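Long-range contacts in sortase (Streptomyces avermitilis, PDB 5GO5), which probably acts as a housekeeping cysteine transpeptidase of sortase class E that needs no calcium: residues 54-59 with 118-123; 67-72 with 80-85; 109-114 with 177-182. All blocks are in the same frame, centred on the assembly; numbering follows the deposited sequence.

The three contacts tie together different parts of one sortase beta barrel. In interaction 1 the two end strands in the order across the sheet meet. Interaction 2, nested within the chain loop that interaction 1 closes, continues the same sheet beyond strand 50-55, and Met54 SD packs on Leu80 CD1 at 3.8 Å although the two centres lie about 17 Å apart. Interaction 3, its centre about 13 Å from that of interaction 1, meets it through Ile56 and Leu114. Two of the contacts approach the catalytic region: the side chain of Leu80 lies about 7 Å from that of His100, a predicted active-site residue, and the side chain of Phe111 about 8 Å from the bound glycine.

Interaction 1 of 3, residues 54-59 with 118-123; sequences MYIPRL and DEVVLT
Tyr55 and Val121 face each other as an antiparallel hydrogen-bonded pair, joining strands 50-55 and 119-123, whose pairing closes the sheet of the sortase barrel. Two nearly straight backbone bonds hold them, Tyr55 N to Val121 O at 2.8 Å and Val121 N to Tyr55 O at 2.9 Å. Past Tyr55 the chain turns into a short 3-10 segment, and a water takes over the bridging: it accepts from Arg58 N (2.9 Å) and donates to Glu119 O.

Apolar contacts line both faces. Met54, Leu122 and Val120 pack together on the face that also meets Leu164 and Leu166 of strand 162-167. Here the Met54 side chain crosses that of Val120, SD to CG1 at 3.9 Å, and its terminal CE, turned at the last torsion, lies beside Leu122 CD2 at 4.0 Å. On the other face, covered partly by Trp128 and Ala198, the Tyr55 ring offers its edge to the methyl of Thr123, CE1 to CG2 at 4.1 Å.

The charged contact is a side-on, two-nitrogen salt bridge. Arg58, folded at chi2 and chi3 (both 66°), brings NE to Asp118 OD2 at 2.8 Å and NH2 to Asp118 OD1 at 2.9 Å. The guanidinium and carboxylate planes are 39° apart, and NE stands 28° out of the carboxylate plane, so the match is bidentate but twisted. OD2 also accepts from Arg115 N, which helps fix the carboxylate, while the nearby Arg115 guanidinium probably adds to the positive charge it offsets. Backbone pairing, water and ion pair follow one another along the seam, keeping the two segments joined where regular strand bonding ends.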
loop_
_atom_site.group_PDB
_atom_site.type_symbol
_atom_site.label_atom_id
_atom_site.label_comp_id
_atom_site.label_asym_id
_atom_site.label_seq_id
_atom_site.Cartn_x
_atom_site.Cartn_y
_atom_site.Cartn_z
ATOM N N MET A 54 -6.236 -5.803 0.120
ATOM C CA MET A 54 -5.383 -5.359 -0.963
ATOM C C MET A 54 -5.156 -6.473 -1.965
ATOM O O MET A 54 -4.902 -7.610 -1.593
ATOM C CB MET A 54 -4.045 -4.842 -0.429
ATOM C CG MET A 54 -3.173 -4.126 -1.467
ATOM S SD MET A 54 -1.554 -3.594 -0.835
ATOM C CE MET A 54 -2.024 -2.360 0.364
ATOM N N TYR A 55 -5.144 -6.079 -3.232
ATOM C CA TYR A 55 -4.781 -6.918 -4.357
ATOM C C TYR A 55 -3.752 -6.177 -5.210
ATOM O O TYR A 55 -3.890 -4.981 -5.435
ATOM C CB TYR A 55 -6.028 -7.165 -5.229
ATOM C CG TYR A 55 -7.196 -7.808 -4.501
ATOM C CD1 TYR A 55 -8.104 -7.056 -3.738
ATOM C CD2 TYR A 55 -7.382 -9.231 -4.533
ATOM C CE1 TYR A 55 -9.149 -7.663 -3.044
ATOM C CE2 TYR A 55 -8.416 -9.808 -3.857
ATOM C CZ TYR A 55 -9.292 -9.053 -3.093
ATOM O OH TYR A 55 -10.315 -9.640 -2.411
ATOM N N ILE A 56 -2.742 -6.884 -5.706
ATOM C CA ILE A 56 -1.732 -6.306 -6.588
ATOM C C ILE A 56 -1.501 -7.319 -7.703
ATOM O O ILE A 56 -0.820 -8.295 -7.475
ATOM C CB ILE A 56 -0.437 -6.011 -5.858
ATOM C CG1 ILE A 56 -0.693 -5.050 -4.674
ATOM C CG2 ILE A 56 0.577 -5.397 -6.792
ATOM C CD1 ILE A 56 0.526 -4.807 -3.812
ATOM N N PRO A 57 -2.088 -7.071 -8.862
ATOM C CA PRO A 57 -1.980 -8.058 -9.967
ATOM C C PRO A 57 -0.528 -8.498 -10.269
ATOM O O PRO A 57 -0.275 -9.684 -10.524
ATOM C CB PRO A 57 -2.638 -7.309 -11.097
ATOM C CG PRO A 57 -3.750 -6.547 -10.459
ATOM C CD PRO A 57 -3.143 -6.082 -9.138
ATOM N N ARG A 58 0.443 -7.596 -10.173
ATOM C CA ARG A 58 1.846 -7.929 -10.407
ATOM C C ARG A 58 2.370 -9.024 -9.520
ATOM O O ARG A 58 3.234 -9.805 -9.925
ATOM C CB ARG A 58 2.762 -6.709 -10.273
ATOM C CG ARG A 58 4.255 -6.929 -10.458
ATOM C CD ARG A 58 4.616 -7.332 -11.893
ATOM N NE ARG A 58 4.350 -6.244 -12.802
ATOM C CZ ARG A 58 4.423 -6.327 -14.129
ATOM N NH1 ARG A 58 4.753 -7.491 -14.714
ATOM N NH2 ARG A 58 4.120 -5.260 -14.869
ATOM N N LEU A 59 1.869 -9.093 -8.287
ATOM C CA LEU A 59 2.293 -10.078 -7.351
ATOM C C LEU A 59 1.502 -11.412 -7.465
ATOM O O LEU A 59 1.787 -12.340 -6.705
ATOM C CB LEU A 59 2.163 -9.536 -5.940
ATOM C CG LEU A 59 2.909 -8.214 -5.639
ATOM C CD1 LEU A 59 2.760 -7.851 -4.157
ATOM C CD2 LEU A 59 4.373 -8.289 -6.042
ATOM N N ASP A 118 1.966 -0.199 -12.541
ATOM C CA ASP A 118 1.310 -1.319 -11.855
ATOM C C ASP A 118 0.244 -0.795 -10.887
ATOM O O ASP A 118 0.449 0.211 -10.224
ATOM C CB ASP A 118 2.298 -2.175 -11.138
ATOM C CG ASP A 118 3.067 -3.113 -12.059
ATOM O OD1 ASP A 118 2.713 -3.271 -13.255
ATOM O OD2 ASP A 118 4.012 -3.711 -11.565
ATOM N N GLU A 119 -0.878 -1.507 -10.830
ATOM C CA GLU A 119 -2.015 -1.148 -10.024
ATOM C C GLU A 119 -1.939 -1.809 -8.653
ATOM O O GLU A 119 -1.498 -2.972 -8.502
ATOM C CB GLU A 119 -3.304 -1.559 -10.715
ATOM C CG GLU A 119 -3.519 -0.860 -12.054
ATOM C CD GLU A 119 -4.088 -1.818 -13.115
ATOM O OE1 GLU A 119 -3.785 -3.047 -13.121
ATOM O OE2 GLU A 119 -4.886 -1.355 -13.934
ATOM N N VAL A 120 -2.401 -1.061 -7.664
ATOM C CA VAL A 120 -2.599 -1.518 -6.290
ATOM C C VAL A 120 -4.042 -1.222 -5.951
ATOM O O VAL A 120 -4.456 -0.080 -5.994
ATOM C CB VAL A 120 -1.633 -0.791 -5.311
ATOM C CG1 VAL A 120 -1.886 -1.222 -3.891
ATOM C CG2 VAL A 120 -0.167 -0.996 -5.719
ATOM N N VAL A 121 -4.825 -2.269 -5.687
ATOM C CA VAL A 121 -6.257 -2.181 -5.604
ATOM C C VAL A 121 -6.706 -2.558 -4.211
ATOM O O VAL A 121 -6.248 -3.588 -3.697
ATOM C CB VAL A 121 -6.937 -3.127 -6.609
ATOM C CG1 VAL A 121 -8.446 -3.017 -6.538
ATOM C CG2 VAL A 121 -6.481 -2.765 -8.029
ATOM N N LEU A 122 -7.552 -1.727 -3.599
ATOM C CA LEU A 122 -8.134 -2.047 -2.317
ATOM C C LEU A 122 -9.625 -1.955 -2.316
ATOM O O LEU A 122 -10.222 -1.130 -3.029
ATOM C CB LEU A 122 -7.627 -1.139 -1.205
ATOM C CG LEU A 122 -6.131 -1.269 -0.921
ATOM C CD1 LEU A 122 -5.298 -0.242 -1.663
ATOM C CD2 LEU A 122 -5.810 -1.242 0.570
ATOM N N THR A 123 -10.234 -2.789 -1.482
ATOM C CA THR A 123 -11.636 -2.664 -1.172
ATOM C C THR A 123 -11.818 -2.464 0.328
ATOM O O THR A 123 -11.124 -3.112 1.135
ATOM C CB THR A 123 -12.505 -3.852 -1.671
ATOM O OG1 THR A 123 -13.835 -3.691 -1.169
ATOM C CG2 THR A 123 -11.939 -5.202 -1.257
HETATM O O HOH W 1 -0.086 -4.787 -10.134
#

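Interaction 2 of 3, residues 67-72 with 80-85; sequences VLEGTG and LGHYAN
The Tyr83 ring carries the methyl of Thr71 over one face, CG2 standing 3.7 Å above the plane and almost over its centre, a CH-pi contact 8° off the ring normal. The His82 ring is met at its edge by Glu69, while Phe95 of strand 93-98 meets it with nearly parallel planes. Both pairs belong to the beta-alpha-beta unit of the sortase barrel, in which helix 73-76 connects parallel strands 65-69 and 80-82.

His82 ND1 donates to the syn lone pair of Glu69 OE1 at 2.6 Å, with OE1 only 1° out of the imidazole plane. A bend at chi2 (66°) curls Glu69 back alongside the histidine. His82 NE2 bonds Ala87 O, so both ring nitrogens are held; the buried acid may also favour a doubly protonated imidazole.

Leu68 N to Leu80 O (2.9 Å) and His82 N to Leu68 O (2.8 Å) lace the strands. Where they end, Gly70 N reaches His82 O by a more bent bond. Leu80 and Val67 pack with Met54. Thr71 O is hydrogen-bonded to the OH of modified Cys169, the predicted acyl-thioester residue. One water donates to both Glu69 OE2 (2.7 Å) and Ala84 O (3.0 Å).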
loop_
_atom_site.group_PDB
_atom_site.type_symbol
_atom_site.label_atom_id
_atom_site.label_comp_id
_atom_site.label_asym_id
_atom_site.label_seq_id
_atom_site.Cartn_x
_atom_site.Cartn_y
_atom_site.Cartn_z
ATOM N N VAL A 67 -5.523 -5.694 5.235
ATOM C CA VAL A 67 -4.821 -4.516 5.749
ATOM C C VAL A 67 -5.440 -4.191 7.090
ATOM O O VAL A 67 -6.636 -3.961 7.218
ATOM C CB VAL A 67 -4.891 -3.320 4.814
ATOM C CG1 VAL A 67 -3.981 -2.204 5.340
ATOM C CG2 VAL A 67 -4.508 -3.742 3.391
ATOM N N LEU A 68 -4.576 -4.149 8.104
ATOM C CA LEU A 68 -4.961 -3.908 9.465
ATOM C C LEU A 68 -4.471 -2.533 9.881
ATOM O O LEU A 68 -3.472 -2.047 9.370
ATOM C CB LEU A 68 -4.324 -4.964 10.390
ATOM C CG LEU A 68 -4.957 -6.357 10.361
ATOM C CD1 LEU A 68 -4.645 -7.043 9.057
ATOM C CD2 LEU A 68 -4.419 -7.195 11.510
ATOM N N GLU A 69 -5.164 -1.931 10.859
ATOM C CA GLU A 69 -4.742 -0.640 11.354
ATOM C C GLU A 69 -3.561 -0.761 12.288
ATOM O O GLU A 69 -3.587 -1.577 13.243
ATOM C CB GLU A 69 -5.925 0.056 12.043
ATOM C CG GLU A 69 -5.601 1.400 12.687
ATOM C CD GLU A 69 -5.213 2.509 11.717
ATOM O OE1 GLU A 69 -4.775 2.223 10.578
ATOM O OE2 GLU A 69 -5.372 3.696 12.092
ATOM N N GLY A 70 -2.542 0.057 12.065
ATOM C CA GLY A 70 -1.360 0.011 12.897
ATOM C C GLY A 70 -0.191 -0.717 12.323
ATOM O O GLY A 70 -0.330 -1.501 11.399
ATOM N N THR A 71 0.990 -0.475 12.884
ATOM C CA THR A 71 2.213 -1.082 12.392
ATOM C C THR A 71 3.014 -1.716 13.524
ATOM O O THR A 71 4.215 -1.938 13.363
ATOM C CB THR A 71 3.090 -0.108 11.600
ATOM O OG1 THR A 71 3.335 1.090 12.372
ATOM C CG2 THR A 71 2.396 0.294 10.279
ATOM N N GLY A 72 2.342 -2.032 14.628
ATOM C CA GLY A 72 3.025 -2.744 15.703
ATOM C C GLY A 72 3.521 -4.102 15.217
ATOM O O GLY A 72 2.993 -4.724 14.272
ATOM N N LEU A 80 -0.833 -6.913 6.310
ATOM C CA LEU A 80 -0.222 -5.628 6.065
ATOM C C LEU A 80 -0.723 -4.650 7.121
ATOM O O LEU A 80 -1.831 -4.765 7.606
ATOM C CB LEU A 80 -0.661 -5.149 4.708
ATOM C CG LEU A 80 -0.313 -6.132 3.614
ATOM C CD1 LEU A 80 -0.755 -5.594 2.286
ATOM C CD2 LEU A 80 1.168 -6.439 3.530
ATOM N N GLY A 81 0.092 -3.654 7.447
ATOM C CA GLY A 81 -0.275 -2.681 8.469
ATOM C C GLY A 81 -0.293 -1.251 7.939
ATOM O O GLY A 81 0.680 -0.822 7.294
ATOM N N HIS A 82 -1.375 -0.542 8.214
ATOM C CA HIS A 82 -1.516 0.858 7.881
ATOM C C HIS A 82 -0.884 1.731 8.959
ATOM O O HIS A 82 -1.240 1.611 10.118
ATOM C CB HIS A 82 -2.977 1.225 7.730
ATOM C CG HIS A 82 -3.225 2.670 7.514
ATOM N ND1 HIS A 82 -3.968 3.421 8.404
ATOM C CD2 HIS A 82 -2.902 3.494 6.492
ATOM C CE1 HIS A 82 -4.052 4.665 7.955
ATOM N NE2 HIS A 82 -3.445 4.727 6.786
ATOM N N TYR A 83 0.039 2.610 8.551
ATOM C CA TYR A 83 0.560 3.620 9.472
ATOM C C TYR A 83 -0.582 4.493 10.000
ATOM O O TYR A 83 -1.273 5.175 9.247
ATOM C CB TYR A 83 1.664 4.456 8.832
ATOM C CG TYR A 83 2.941 3.715 8.609
ATOM C CD1 TYR A 83 3.188 3.006 7.416
ATOM C CD2 TYR A 83 3.946 3.755 9.567
ATOM C CE1 TYR A 83 4.384 2.343 7.207
ATOM C CE2 TYR A 83 5.112 3.073 9.397
ATOM C CZ TYR A 83 5.349 2.390 8.205
ATOM O OH TYR A 83 6.539 1.774 8.034
ATOM N N ALA A 84 -0.780 4.470 11.327
ATOM C CA ALA A 84 -2.017 4.979 11.887
ATOM C C ALA A 84 -2.104 6.504 11.861
ATOM O O ALA A 84 -3.180 7.077 11.962
ATOM C CB ALA A 84 -2.242 4.402 13.293
ATOM N N ASN A 85 -0.973 7.148 11.691
ATOM C CA ASN A 85 -0.873 8.618 11.563
ATOM C C ASN A 85 -1.037 9.126 10.128
ATOM O O ASN A 85 -0.918 10.319 9.885
ATOM C CB ASN A 85 0.483 9.096 12.071
ATOM C CG ASN A 85 1.632 8.528 11.301
ATOM O OD1 ASN A 85 1.697 7.305 11.064
ATOM N ND2 ASN A 85 2.554 9.373 10.885
HETATM O O HOH W 2 -5.568 5.878 10.522
HETATM O O HOH W 3 1.347 3.293 12.917
#

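Interaction 3 of 3, residues 109-114 with 177-182; sequences KDFPKL and HRLIVW. With SO4 (sulfate ion), chain C.
Phe111 reaches across to strand 178-190 with its ring as the main point of contact. Its CG stands opposite the backbone N (chi1 -157°), which carries the ring away from its own 3-10 turn and against the strand. CD1 meets Leu179 CB at 3.6 Å, and CE1 lies 4.0 Å from Val181 CG1. The ring tip rests on the backbone: CZ approaches Val181 N at 3.8 Å, close to the ring plane and at its edge. Phe111 and Leu179 run past each other in opposite directions, and the ring points its CZ end at the strand.

Pro112, next in sequence, adds a smaller apolar touch, its CG lying 3.9 Å from Leu179 CD1 as the two side chains cross at about a right angle. The turn is closed by its own backbone bonds, Lys113 N to Asp110 O at 2.9 Å and Leu114 N to Phe111 O at 3.0 Å. Leu114, which closes the turn, lays its CD1 over the centre of one face of the Phe111 ring and also touches Val181 CG1 at 4.2 Å. The contact is carried by apolar side chains and by the ring's approach to the strand backbone, without hydrogen bonds between the segments.

Just before the strand begins, His177 N donates to O4 of a sulfate probably from the crystallisation liquor. The 3-10 turn, in the loop between strands 93-98 and 119-123, lies against strand 178-190, with Leu166 of neighbouring strand 162-167 and the edge-to-face ring of Phe108 also meeting Phe111, and Arg101 of the glycine pocket touching Pro112 and Leu179.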
loop_
_atom_site.group_PDB
_atom_site.type_symbol
_atom_site.label_atom_id
_atom_site.label_comp_id
_atom_site.label_asym_id
_atom_site.label_seq_id
_atom_site.Cartn_x
_atom_site.Cartn_y
_atom_site.Cartn_z
ATOM N N LYS A 109 7.271 -10.533 -0.682
ATOM C CA LYS A 109 8.380 -11.299 -1.300
ATOM C C LYS A 109 8.811 -10.783 -2.656
ATOM O O LYS A 109 10.009 -10.643 -2.907
ATOM C CB LYS A 109 7.912 -12.760 -1.456
ATOM C CG LYS A 109 8.892 -13.702 -2.159
ATOM C CD LYS A 109 8.289 -15.095 -2.260
ATOM N N ASP A 110 7.856 -10.538 -3.538
ATOM C CA ASP A 110 8.122 -10.155 -4.934
ATOM C C ASP A 110 8.044 -8.634 -5.178
ATOM O O ASP A 110 7.893 -8.192 -6.303
ATOM C CB ASP A 110 7.157 -10.882 -5.869
ATOM C CG ASP A 110 7.430 -12.395 -5.948
ATOM O OD1 ASP A 110 8.591 -12.784 -5.933
ATOM O OD2 ASP A 110 6.473 -13.185 -5.984
ATOM N N PHE A 111 8.267 -7.853 -4.126
ATOM C CA PHE A 111 8.253 -6.380 -4.208
ATOM C C PHE A 111 9.144 -5.836 -5.312
ATOM O O PHE A 111 8.771 -4.919 -6.013
ATOM C CB PHE A 111 8.656 -5.824 -2.849
ATOM C CG PHE A 111 8.181 -4.427 -2.583
ATOM C CD1 PHE A 111 8.887 -3.319 -3.020
ATOM C CD2 PHE A 111 7.005 -4.223 -1.860
ATOM C CE1 PHE A 111 8.469 -2.024 -2.690
ATOM C CE2 PHE A 111 6.575 -2.923 -1.557
ATOM C CZ PHE A 111 7.326 -1.833 -1.931
ATOM N N PRO A 112 10.338 -6.432 -5.514
ATOM C CA PRO A 112 11.170 -5.897 -6.581
ATOM C C PRO A 112 10.593 -5.964 -8.000
ATOM O O PRO A 112 11.053 -5.213 -8.876
ATOM C CB PRO A 112 12.448 -6.749 -6.468
ATOM C CG PRO A 112 12.512 -7.161 -5.070
ATOM C CD PRO A 112 11.070 -7.444 -4.722
ATOM N N LYS A 113 9.579 -6.796 -8.224
ATOM C CA LYS A 113 8.893 -6.897 -9.500
ATOM C C LYS A 113 7.911 -5.782 -9.801
ATOM O O LYS A 113 7.424 -5.649 -10.948
ATOM C CB LYS A 113 8.139 -8.200 -9.594
ATOM C CG LYS A 113 9.021 -9.436 -9.608
ATOM C CD LYS A 113 8.180 -10.700 -9.611
ATOM C CE LYS A 113 7.144 -10.754 -10.736
ATOM N N LEU A 114 7.578 -4.975 -8.776
ATOM C CA LEU A 114 6.681 -3.861 -9.016
ATOM C C LEU A 114 7.289 -2.829 -9.975
ATOM O O LEU A 114 8.495 -2.590 -9.940
ATOM C CB LEU A 114 6.291 -3.173 -7.688
ATOM C CG LEU A 114 5.540 -4.032 -6.690
ATOM C CD1 LEU A 114 5.474 -3.363 -5.331
ATOM C CD2 LEU A 114 4.166 -4.388 -7.251
ATOM N N HIS A 177 18.306 -2.876 3.556
ATOM C CA HIS A 177 17.572 -1.718 3.046
ATOM C C HIS A 177 16.104 -2.073 2.876
ATOM O O HIS A 177 15.739 -3.244 2.751
ATOM C CB HIS A 177 18.200 -1.246 1.745
ATOM C CG HIS A 177 19.542 -0.608 1.951
ATOM N ND1 HIS A 177 20.684 -1.349 2.178
ATOM C CD2 HIS A 177 19.915 0.693 2.034
ATOM C CE1 HIS A 177 21.709 -0.534 2.354
ATOM N NE2 HIS A 177 21.270 0.711 2.278
ATOM N N ARG A 178 15.257 -1.050 2.922
ATOM C CA ARG A 178 13.838 -1.252 2.574
ATOM C C ARG A 178 13.612 -0.814 1.155
ATOM O O ARG A 178 14.357 -0.020 0.621
ATOM C CB ARG A 178 12.959 -0.407 3.487
ATOM C CG ARG A 178 13.085 -0.785 4.927
ATOM C CD ARG A 178 12.211 0.090 5.777
ATOM N NE ARG A 178 12.175 -0.442 7.143
ATOM C CZ ARG A 178 11.462 0.078 8.122
ATOM N NH1 ARG A 178 10.667 1.118 7.891
ATOM N NH2 ARG A 178 11.525 -0.458 9.340
ATOM N N LEU A 179 12.518 -1.296 0.566
ATOM C CA LEU A 179 12.054 -0.855 -0.674
ATOM C C LEU A 179 10.697 -0.166 -0.527
ATOM O O LEU A 179 9.869 -0.603 0.287
ATOM C CB LEU A 179 11.881 -2.010 -1.628
ATOM C CG LEU A 179 13.181 -2.730 -2.038
ATOM C CD1 LEU A 179 12.812 -3.889 -2.942
ATOM C CD2 LEU A 179 14.089 -1.776 -2.761
ATOM N N ILE A 180 10.514 0.877 -1.322
ATOM C CA ILE A 180 9.329 1.740 -1.245
ATOM C C ILE A 180 8.769 1.885 -2.642
ATOM O O ILE A 180 9.515 2.061 -3.633
ATOM C CB ILE A 180 9.635 3.184 -0.749
ATOM C CG1 ILE A 180 10.655 3.249 0.408
ATOM C CG2 ILE A 180 8.348 3.974 -0.442
ATOM C CD1 ILE A 180 10.132 2.704 1.700
ATOM N N VAL A 181 7.438 1.882 -2.757
ATOM C CA VAL A 181 6.787 2.437 -3.959
ATOM C C VAL A 181 5.744 3.486 -3.555
ATOM O O VAL A 181 5.143 3.399 -2.478
ATOM C CB VAL A 181 6.096 1.387 -4.863
ATOM C CG1 VAL A 181 7.117 0.462 -5.484
ATOM C CG2 VAL A 181 5.053 0.608 -4.107
ATOM N N TRP A 182 5.546 4.457 -4.439
ATOM C CA TRP A 182 4.535 5.457 -4.297
ATOM C C TRP A 182 3.576 5.417 -5.461
ATOM O O TRP A 182 3.994 5.297 -6.608
ATOM C CB TRP A 182 5.130 6.873 -4.203
ATOM C CG TRP A 182 5.987 7.122 -3.015
ATOM C CD1 TRP A 182 5.582 7.495 -1.784
ATOM C CD2 TRP A 182 7.421 7.003 -2.956
ATOM N NE1 TRP A 182 6.688 7.645 -0.938
ATOM C CE2 TRP A 182 7.819 7.385 -1.654
ATOM C CE3 TRP A 182 8.415 6.658 -3.897
ATOM C CZ2 TRP A 182 9.156 7.382 -1.253
ATOM C CZ3 TRP A 182 9.762 6.643 -3.483
ATOM C CH2 TRP A 182 10.107 7.023 -2.186
HETATM S S SO4 C . 20.035 -4.944 1.128
HETATM O O1 SO4 C . 20.837 -3.709 1.277
HETATM O O2 SO4 C . 19.911 -5.214 -0.326
HETATM O O3 SO4 C . 20.675 -6.084 1.826
HETATM O O4 SO4 C . 18.691 -4.750 1.717
#